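Local coordinates for glutamine synthetase (Streptomyces coelicolor, PDB 4BAX), which belongs to the glutamine synthetase family and pairs a beta-grasp domain with a larger catalytic domain in a ten-chain assembly, at residues E7-D12 with A200-Y205; P61-P66 with P190-D195. All coordinates share one frame; numbering follows the deposited sequence.

Contacts 1 and 2 pin one face of the same five-stranded sheet to one long helix, 190-210, at points whose centres lie about 11 Å apart. Contact 2 uses the first residues of that helix and the strand 56-66; contact 1 uses residues further along it and the strand 3-11. The strand 75-82 runs between the two strands in the sheet. Contact 1 is buried throughout and essentially apolar, an isoleucine laid on an indole. Contact 2 is only partly buried and puts carboxylates against a phenylalanine and a valine, with Asp195 as its one buried touching residue. Along the sequence, contact 2 is nested inside the loop that contact 1 closes.

Contact 1: E7-D12 with A200-Y205; sequences EYIWID and ARWLLY
Strand 7-11 passes the helical residues 200-205 with Ile9 and Trp202 as the nearest backbone pair, their CA atoms 8.2 Å apart, a gap that the two side chains fill. Ile9 does most of the work on the strand side. Its CD1 sits over the benzo ring of Trp202, 3.6 Å from CD2 of Trp202, and makes a CH-pi contact 3.8 Å from the centroid of that ring and 18° off its normal. Ile9 CG1 lies over the pyrrole ring, 4.0 Å from Trp202 NE1, so the CG1-CD1 arm runs along the indole face. Ile9 CG2 falls just beyond the CG-CD1 bond of the indole, 3.9 Å from Trp202 CD1. The indole can reach across because Trp202 CG lies anti to its own backbone N (chi1 -177°), which carries the ring from the helix toward the sheet. Glu7 crosses the far end of the indole at about a right angle, its CG 3.9 Å from Trp202 CZ2 and its carboxylate plane 40° from the ring. That carboxylate is taken up by other partners: OE2 by Ser22, OE1 by Thr24 and a salt bridge to Arg70. Ser22 also touches Trp202, as does Val144 of a second subunit. The arrangement is a helix-on-sheet contact between domains, joining the beta-grasp sheet to the catalytic domain of a glutamine synthetase close to a subunit interface.

Contact 2: P61-P66 with P190-D195; sequences PVFSCP and PLEVSD
Phe63 and Asp195 bring strand 61-66 and the helical residues 190-195 closest, with CA atoms 6.9 Å apart; the axes of the two segments approach to 9.7 Å and cross at -62°. The van der Waals part of the contact centres on Phe63, whose side chain slides past that of Asp195 in the opposite direction. Phe63 CB lies 4.0 Å from Asp195 OD2, while CB of Asp195 approaches the ring obliquely. Val62 adds a looser touch, its CG2 4.2 Å from Asp195 OD1, the two side chains crossing at about a right angle.

A carboxylate meeting an aromatic edge makes the second kind of contact. Glu192 OE2 comes in near the plane of the Phe63 ring, 3.4 Å from CE1 of Phe63, an approach consistent with a weak attraction to the slightly positive ring edge; the carboxylate plane is turned 67° from the ring. Glu192 leaves the helix with CG anti to its backbone N (chi1 -166°) and then bends at chi2, which brings the acid round to the ring. The same OE2 has a weak hydrogen bond with Gln196, one residue past the segment.

Stronger polar bonding is left to the neighbours. Asp195 OD1 is hydrogen-bonded to Tyr324 and OD2 forms a salt bridge with Arg94, so this buried acid is held at both oxygens. Arg94 also touches Val62, and so borders both sides of the contact.

Val62 and Phe63 both face Leu78 on strand 75-82, forming a classic beta bulge, and both turn CB toward the helix. The bulged strand of the beta-grasp sheet thereby presents two consecutive side chains to the start of helix 190-210, at the junction with the catalytic domain of this glutamine synthetase.

Contact 1: E7-D12 with A200-Y205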
ATOM      1  N   GLU A   7     -37.242 -18.188  -6.203  1.00 32.48           N
ATOM      2  CA  GLU A   7     -36.920 -16.818  -5.809  1.00 31.98           C
ATOM      3  C   GLU A   7     -38.078 -15.882  -6.114  1.00 30.71           C
ATOM      4  O   GLU A   7     -38.366 -15.581  -7.280  1.00 29.97           O
ATOM      5  CB  GLU A   7     -35.663 -16.336  -6.529  1.00 32.97           C
ATOM      6  CG  GLU A   7     -35.071 -15.030  -5.967  1.00 34.24           C
ATOM      7  CD  GLU A   7     -34.329 -15.194  -4.638  1.00 35.50           C
ATOM      8  OE1 GLU A   7     -34.184 -16.333  -4.145  1.00 36.14           O
ATOM      9  OE2 GLU A   7     -33.915 -14.168  -4.059  1.00 35.93           O
ATOM     10  N   TYR A   8     -38.722 -15.409  -5.050  1.00 30.38           N
ATOM     11  CA  TYR A   8     -39.877 -14.538  -5.187  1.00 30.27           C
ATOM     12  C   TYR A   8     -39.389 -13.109  -5.270  1.00 30.77           C
ATOM     13  O   TYR A   8     -38.707 -12.621  -4.368  1.00 31.15           O
ATOM     14  CB  TYR A   8     -40.827 -14.696  -4.009  1.00 29.67           C
ATOM     15  CG  TYR A   8     -41.784 -15.863  -4.120  1.00 29.06           C
ATOM     16  CD1 TYR A   8     -41.324 -17.145  -4.424  1.00 28.47           C
ATOM     17  CD2 TYR A   8     -43.143 -15.702  -3.886  1.00 28.93           C
ATOM     18  CE1 TYR A   8     -42.198 -18.224  -4.501  1.00 28.29           C
ATOM     19  CE2 TYR A   8     -44.033 -16.790  -3.973  1.00 28.56           C
ATOM     20  CZ  TYR A   8     -43.554 -18.046  -4.278  1.00 28.34           C
ATOM     21  OH  TYR A   8     -44.438 -19.122  -4.355  1.00 28.28           O
ATOM     22  N   ILE A   9     -39.718 -12.468  -6.378  1.00 30.59           N
ATOM     23  CA  ILE A   9     -39.245 -11.138  -6.696  1.00 29.94           C
ATOM     24  C   ILE A   9     -40.441 -10.212  -6.780  1.00 29.47           C
ATOM     25  O   ILE A   9     -41.475 -10.570  -7.368  1.00 30.28           O
ATOM     26  CB  ILE A   9     -38.438 -11.143  -8.040  1.00 17.61           C
ATOM     27  CG1 ILE A   9     -37.148 -11.968  -7.857  1.00 17.25           C
ATOM     28  CG2 ILE A   9     -38.086  -9.747  -8.528  1.00 13.23           C
ATOM     29  CD1 ILE A   9     -36.569 -12.602  -9.156  1.00 18.63           C
ATOM     30  N   TRP A  10     -40.332  -9.039  -6.172  1.00 28.07           N
ATOM     31  CA  TRP A  10     -41.417  -8.083  -6.301  1.00 27.13           C
ATOM     32  C   TRP A  10     -40.882  -6.657  -6.340  1.00 26.38           C
ATOM     33  O   TRP A  10     -39.683  -6.450  -6.160  1.00 25.52           O
ATOM     34  CB  TRP A  10     -42.491  -8.269  -5.220  1.00 27.20           C
ATOM     35  CG  TRP A  10     -42.099  -7.813  -3.829  1.00 27.54           C
ATOM     36  CD1 TRP A  10     -42.415  -6.616  -3.244  1.00 27.60           C
ATOM     37  CD2 TRP A  10     -41.354  -8.552  -2.846  1.00 27.86           C
ATOM     38  NE1 TRP A  10     -41.907  -6.563  -1.964  1.00 27.75           N
ATOM     39  CE2 TRP A  10     -41.253  -7.733  -1.693  1.00 27.86           C
ATOM     40  CE3 TRP A  10     -40.754  -9.815  -2.830  1.00 28.20           C
ATOM     41  CZ2 TRP A  10     -40.583  -8.142  -0.535  1.00 28.03           C
ATOM     42  CZ3 TRP A  10     -40.081 -10.221  -1.668  1.00 28.46           C
ATOM     43  CH2 TRP A  10     -40.006  -9.388  -0.542  1.00 28.32           C
ATOM     44  N   ILE A  11     -41.767  -5.702  -6.630  1.00 26.81           N
ATOM     45  CA  ILE A  11     -41.440  -4.283  -6.667  1.00 27.19           C
ATOM     46  C   ILE A  11     -42.087  -3.606  -5.464  1.00 27.66           C
ATOM     47  O   ILE A  11     -43.257  -3.835  -5.171  1.00 27.20           O
ATOM     48  CB  ILE A  11     -41.909  -3.651  -7.973  1.00 27.84           C
ATOM     49  CG1 ILE A  11     -41.038  -4.161  -9.118  1.00 28.38           C
ATOM     50  CG2 ILE A  11     -41.804  -2.130  -7.933  1.00 27.77           C
ATOM     51  CD1 ILE A  11     -41.804  -4.969 -10.113  1.00 28.85           C
ATOM     52  N   ASP A  12     -41.315  -2.779  -4.762  1.00 28.87           N
ATOM     53  CA  ASP A  12     -41.819  -2.131  -3.556  1.00 29.70           C
ATOM     54  C   ASP A  12     -42.582  -0.811  -3.799  1.00 30.19           C
ATOM     55  O   ASP A  12     -42.995  -0.501  -4.922  1.00 29.68           O
ATOM     56  CB  ASP A  12     -40.746  -2.018  -2.462  1.00 29.90           C
ATOM     57  CG  ASP A  12     -39.669  -0.996  -2.777  1.00 30.08           C
ATOM     58  OD1 ASP A  12     -39.857  -0.145  -3.675  1.00 30.01           O
ATOM     59  OD2 ASP A  12     -38.597  -1.071  -2.139  1.00 30.45           O
ATOM     60  N   ALA A 200     -35.248  -9.090 -15.921  1.00 25.26           N
ATOM     61  CA  ALA A 200     -33.966  -8.816 -16.530  1.00 24.69           C
ATOM     62  C   ALA A 200     -33.164  -7.763 -15.718  1.00 24.66           C
ATOM     63  O   ALA A 200     -31.934  -7.882 -15.582  1.00 23.98           O
ATOM     64  CB  ALA A 200     -34.140  -8.391 -18.004  1.00 23.98           C
ATOM     65  N   ARG A 201     -33.860  -6.763 -15.164  1.00 24.45           N
ATOM     66  CA  ARG A 201     -33.223  -5.790 -14.271  1.00 24.27           C
ATOM     67  C   ARG A 201     -32.719  -6.506 -13.031  1.00 24.81           C
ATOM     68  O   ARG A 201     -31.585  -6.303 -12.574  1.00 25.86           O
ATOM     69  CB  ARG A 201     -34.194  -4.681 -13.852  1.00 24.00           C
ATOM     70  CG  ARG A 201     -34.349  -3.546 -14.866  1.00 23.83           C
ATOM     71  CD  ARG A 201     -35.748  -2.901 -14.747  1.00 23.89           C
ATOM     72  NE  ARG A 201     -35.903  -1.719 -15.598  1.00 23.72           N
ATOM     73  CZ  ARG A 201     -36.598  -0.620 -15.283  1.00 23.13           C
ATOM     74  NH1 ARG A 201     -37.242  -0.523 -14.118  1.00 22.94           N
ATOM     75  NH2 ARG A 201     -36.658   0.391 -16.152  1.00 22.58           N
ATOM     76  N   TRP A 202     -33.572  -7.355 -12.482  1.00 24.05           N
ATOM     77  CA  TRP A 202     -33.203  -8.053 -11.274  1.00 24.19           C
ATOM     78  C   TRP A 202     -31.963  -8.904 -11.568  1.00 24.33           C
ATOM     79  O   TRP A 202     -31.045  -8.979 -10.742  1.00 24.60           O
ATOM     80  CB  TRP A 202     -34.370  -8.902 -10.731  1.00 24.50           C
ATOM     81  CG  TRP A 202     -34.026  -9.579  -9.433  1.00 25.07           C
ATOM     82  CD1 TRP A 202     -34.218  -9.068  -8.172  1.00 25.18           C
ATOM     83  CD2 TRP A 202     -33.415 -10.876  -9.252  1.00 25.15           C
ATOM     84  NE1 TRP A 202     -33.758  -9.964  -7.224  1.00 25.42           N
ATOM     85  CE2 TRP A 202     -33.272 -11.080  -7.859  1.00 25.35           C
ATOM     86  CE3 TRP A 202     -32.970 -11.872 -10.127  1.00 25.13           C
ATOM     87  CZ2 TRP A 202     -32.718 -12.247  -7.328  1.00 25.27           C
ATOM     88  CZ3 TRP A 202     -32.421 -13.021  -9.592  1.00 25.38           C
ATOM     89  CH2 TRP A 202     -32.302 -13.200  -8.206  1.00 25.29           C
ATOM     90  N   LEU A 203     -31.921  -9.511 -12.752  1.00 24.10           N
ATOM     91  CA  LEU A 203     -30.783 -10.328 -13.152  1.00 23.56           C
ATOM     92  C   LEU A 203     -29.496  -9.501 -13.329  1.00 23.25           C
ATOM     93  O   LEU A 203     -28.387 -10.005 -13.068  1.00 23.28           O
ATOM     94  CB  LEU A 203     -31.111 -11.092 -14.427  1.00 23.36           C
ATOM     95  CG  LEU A 203     -31.981 -12.341 -14.266  1.00 23.16           C
ATOM     96  CD1 LEU A 203     -32.410 -12.851 -15.643  1.00 23.64           C
ATOM     97  CD2 LEU A 203     -31.247 -13.438 -13.508  1.00 22.60           C
ATOM     98  N   LEU A 204     -29.623  -8.252 -13.785  1.00 22.63           N
ATOM     99  CA  LEU A 204     -28.439  -7.405 -13.956  1.00 22.60           C
ATOM    100  C   LEU A 204     -27.772  -7.054 -12.621  1.00 22.50           C
ATOM    101  O   LEU A 204     -26.573  -7.307 -12.426  1.00 21.49           O
ATOM    102  CB  LEU A 204     -28.792  -6.138 -14.737  1.00 22.75           C
ATOM    103  CG  LEU A 204     -27.607  -5.162 -14.906  1.00 22.78           C
ATOM    104  CD1 LEU A 204     -26.474  -5.672 -15.836  1.00 11.26           C
ATOM    105  CD2 LEU A 204     -28.120  -3.793 -15.363  1.00 22.26           C
ATOM    106  N   TYR A 205     -28.581  -6.568 -11.680  1.00 23.47           N
ATOM    107  CA  TYR A 205     -28.091  -6.192 -10.362  1.00 23.99           C
ATOM    108  C   TYR A 205     -27.485  -7.392  -9.701  1.00 24.07           C
ATOM    109  O   TYR A 205     -26.408  -7.339  -9.122  1.00 23.86           O
ATOM    110  CB  TYR A 205     -29.246  -5.740  -9.487  1.00 24.41           C
ATOM    111  CG  TYR A 205     -29.956  -4.487  -9.901  1.00 24.46           C
ATOM    112  CD1 TYR A 205     -29.266  -3.314 -10.195  1.00 24.45           C
ATOM    113  CD2 TYR A 205     -31.345  -4.467  -9.954  1.00 24.20           C
ATOM    114  CE1 TYR A 205     -29.966  -2.158 -10.553  1.00 24.37           C
ATOM    115  CE2 TYR A 205     -32.035  -3.334 -10.307  1.00 23.93           C
ATOM    116  CZ  TYR A 205     -31.356  -2.185 -10.601  1.00 24.28           C
ATOM    117  OH  TYR A 205     -32.089  -1.072 -10.952  1.00 24.66           O
TER

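Contact 2: P61-P66 with P190-D195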
ATOM      1  N   PRO A  61     -47.785 -14.712  -7.498  1.00 32.71           N
ATOM      2  CA  PRO A  61     -46.982 -15.019  -8.696  1.00 32.26           C
ATOM      3  C   PRO A  61     -47.713 -14.597  -9.971  1.00 32.52           C
ATOM      4  O   PRO A  61     -48.921 -14.837 -10.086  1.00 33.02           O
ATOM      5  CB  PRO A  61     -46.852 -16.550  -8.655  1.00 32.25           C
ATOM      6  CG  PRO A  61     -47.049 -16.924  -7.214  1.00 32.38           C
ATOM      7  CD  PRO A  61     -47.846 -15.848  -6.552  1.00 32.50           C
ATOM      8  N   VAL A  62     -47.026 -13.919 -10.888  1.00 32.17           N
ATOM      9  CA  VAL A  62     -47.646 -13.545 -12.159  1.00 32.46           C
ATOM     10  C   VAL A  62     -46.805 -14.053 -13.321  1.00 32.82           C
ATOM     11  O   VAL A  62     -47.278 -14.151 -14.459  1.00 32.87           O
ATOM     12  CB  VAL A  62     -47.882 -12.011 -12.268  1.00 32.55           C
ATOM     13  CG1 VAL A  62     -48.768 -11.540 -11.128  1.00 32.42           C
ATOM     14  CG2 VAL A  62     -46.558 -11.253 -12.265  1.00 32.36           C
ATOM     15  N   PHE A  63     -45.536 -14.322 -13.033  1.00 33.40           N
ATOM     16  CA  PHE A  63     -44.600 -14.780 -14.049  1.00 33.95           C
ATOM     17  C   PHE A  63     -43.522 -15.612 -13.378  1.00 33.41           C
ATOM     18  O   PHE A  63     -43.112 -15.289 -12.266  1.00 32.46           O
ATOM     19  CB  PHE A  63     -43.989 -13.592 -14.789  1.00 34.78           C
ATOM     20  CG  PHE A  63     -42.916 -13.978 -15.780  1.00 35.87           C
ATOM     21  CD1 PHE A  63     -43.266 -14.295 -17.088  1.00 36.77           C
ATOM     22  CD2 PHE A  63     -41.568 -14.009 -15.421  1.00 36.05           C
ATOM     23  CE1 PHE A  63     -42.296 -14.653 -18.027  1.00 37.31           C
ATOM     24  CE2 PHE A  63     -40.590 -14.360 -16.351  1.00 36.52           C
ATOM     25  CZ  PHE A  63     -40.956 -14.681 -17.659  1.00 37.10           C
ATOM     26  N   SER A  64     -43.032 -16.642 -14.074  1.00 34.00           N
ATOM     27  CA  SER A  64     -41.952 -17.499 -13.550  1.00 33.94           C
ATOM     28  C   SER A  64     -41.042 -17.989 -14.673  1.00 33.39           C
ATOM     29  O   SER A  64     -41.471 -18.128 -15.821  1.00 33.18           O
ATOM     30  CB  SER A  64     -42.493 -18.683 -12.740  1.00 34.52           C
ATOM     31  OG  SER A  64     -43.053 -19.669 -13.599  1.00 35.19           O
ATOM     32  N   CYS A  65     -39.787 -18.248 -14.330  1.00 32.83           N
ATOM     33  CA  CYS A  65     -38.817 -18.687 -15.310  1.00 32.46           C
ATOM     34  C   CYS A  65     -37.715 -19.427 -14.562  1.00 32.64           C
ATOM     35  O   CYS A  65     -37.622 -19.318 -13.328  1.00 33.10           O
ATOM     36  CB  CYS A  65     -38.264 -17.492 -16.072  1.00 32.33           C
ATOM     37  SG  CYS A  65     -37.458 -16.336 -15.011  1.00 31.41           S
ATOM     38  N   PRO A  66     -36.825 -20.115 -15.299  1.00 32.21           N
ATOM     39  CA  PRO A  66     -35.695 -20.755 -14.622  1.00 32.14           C
ATOM     40  C   PRO A  66     -34.751 -19.758 -13.971  1.00 32.55           C
ATOM     41  O   PRO A  66     -34.575 -18.660 -14.491  1.00 32.76           O
ATOM     42  CB  PRO A  66     -34.981 -21.475 -15.770  1.00 32.01           C
ATOM     43  CG  PRO A  66     -36.031 -21.665 -16.827  1.00 31.92           C
ATOM     44  CD  PRO A  66     -36.860 -20.429 -16.740  1.00 31.93           C
ATOM     45  N   PRO A 190     -47.656  -6.182 -23.783  1.00 35.99           N
ATOM     46  CA  PRO A 190     -47.331  -5.223 -22.707  1.00 35.35           C
ATOM     47  C   PRO A 190     -47.030  -5.872 -21.353  1.00 35.12           C
ATOM     48  O   PRO A 190     -46.018  -5.551 -20.723  1.00 34.79           O
ATOM     49  CB  PRO A 190     -48.604  -4.366 -22.600  1.00 35.27           C
ATOM     50  CG  PRO A 190     -49.253  -4.459 -23.944  1.00 35.43           C
ATOM     51  CD  PRO A 190     -48.894  -5.820 -24.506  1.00 35.75           C
ATOM     52  N   LEU A 191     -47.860  -6.822 -20.938  1.00 35.23           N
ATOM     53  CA  LEU A 191     -47.598  -7.506 -19.678  1.00 35.36           C
ATOM     54  C   LEU A 191     -46.353  -8.376 -19.744  1.00 35.63           C
ATOM     55  O   LEU A 191     -45.541  -8.386 -18.814  1.00 35.10           O
ATOM     56  CB  LEU A 191     -48.817  -8.323 -19.222  1.00 35.25           C
ATOM     57  CG  LEU A 191     -49.998  -7.481 -18.727  1.00 35.07           C
ATOM     58  CD1 LEU A 191     -51.311  -8.265 -18.773  1.00 35.18           C
ATOM     59  CD2 LEU A 191     -49.726  -6.973 -17.309  1.00 34.85           C
ATOM     60  N   GLU A 192     -46.186  -9.078 -20.859  1.00 36.61           N
ATOM     61  CA  GLU A 192     -45.039  -9.953 -21.015  1.00 37.22           C
ATOM     62  C   GLU A 192     -43.715  -9.154 -21.087  1.00 35.49           C
ATOM     63  O   GLU A 192     -42.708  -9.527 -20.470  1.00 34.54           O
ATOM     64  CB  GLU A 192     -45.218 -10.887 -22.222  1.00 39.50           C
ATOM     65  CG  GLU A 192     -44.228 -12.058 -22.272  1.00 42.22           C
ATOM     66  CD  GLU A 192     -44.443 -13.131 -21.191  1.00 44.98           C
ATOM     67  OE1 GLU A 192     -45.391 -13.010 -20.377  1.00 46.31           O
ATOM     68  OE2 GLU A 192     -43.626 -14.086 -21.131  1.00 45.42           O
ATOM     69  N   VAL A 193     -43.726  -8.043 -21.811  1.00 34.87           N
ATOM     70  CA  VAL A 193     -42.528  -7.221 -21.912  1.00 34.64           C
ATOM     71  C   VAL A 193     -42.110  -6.586 -20.591  1.00 34.28           C
ATOM     72  O   VAL A 193     -40.914  -6.516 -20.273  1.00 33.95           O
ATOM     73  CB  VAL A 193     -42.647  -6.154 -23.033  1.00 29.81           C
ATOM     74  CG1 VAL A 193     -43.424  -4.915 -22.565  1.00 29.31           C
ATOM     75  CG2 VAL A 193     -41.264  -5.799 -23.575  1.00 29.79           C
ATOM     76  N   SER A 194     -43.111  -6.179 -19.812  1.00 33.92           N
ATOM     77  CA  SER A 194     -42.909  -5.515 -18.538  1.00 32.61           C
ATOM     78  C   SER A 194     -42.385  -6.472 -17.496  1.00 32.49           C
ATOM     79  O   SER A 194     -41.461  -6.140 -16.740  1.00 32.46           O
ATOM     80  CB  SER A 194     -44.226  -4.891 -18.060  1.00 31.77           C
ATOM     81  OG  SER A 194     -44.596  -3.733 -18.790  1.00 31.26           O
ATOM     82  N   ASP A 195     -42.962  -7.669 -17.490  1.00 32.25           N
ATOM     83  CA  ASP A 195     -42.568  -8.718 -16.567  1.00 31.86           C
ATOM     84  C   ASP A 195     -41.131  -9.142 -16.840  1.00 31.61           C
ATOM     85  O   ASP A 195     -40.340  -9.274 -15.895  1.00 32.08           O
ATOM     86  CB  ASP A 195     -43.499  -9.929 -16.682  1.00 32.02           C
ATOM     87  CG  ASP A 195     -44.871  -9.670 -16.061  1.00 32.68           C
ATOM     88  OD1 ASP A 195     -44.991  -8.738 -15.229  1.00 32.71           O
ATOM     89  OD2 ASP A 195     -45.842 -10.386 -16.406  1.00 33.17           O
TER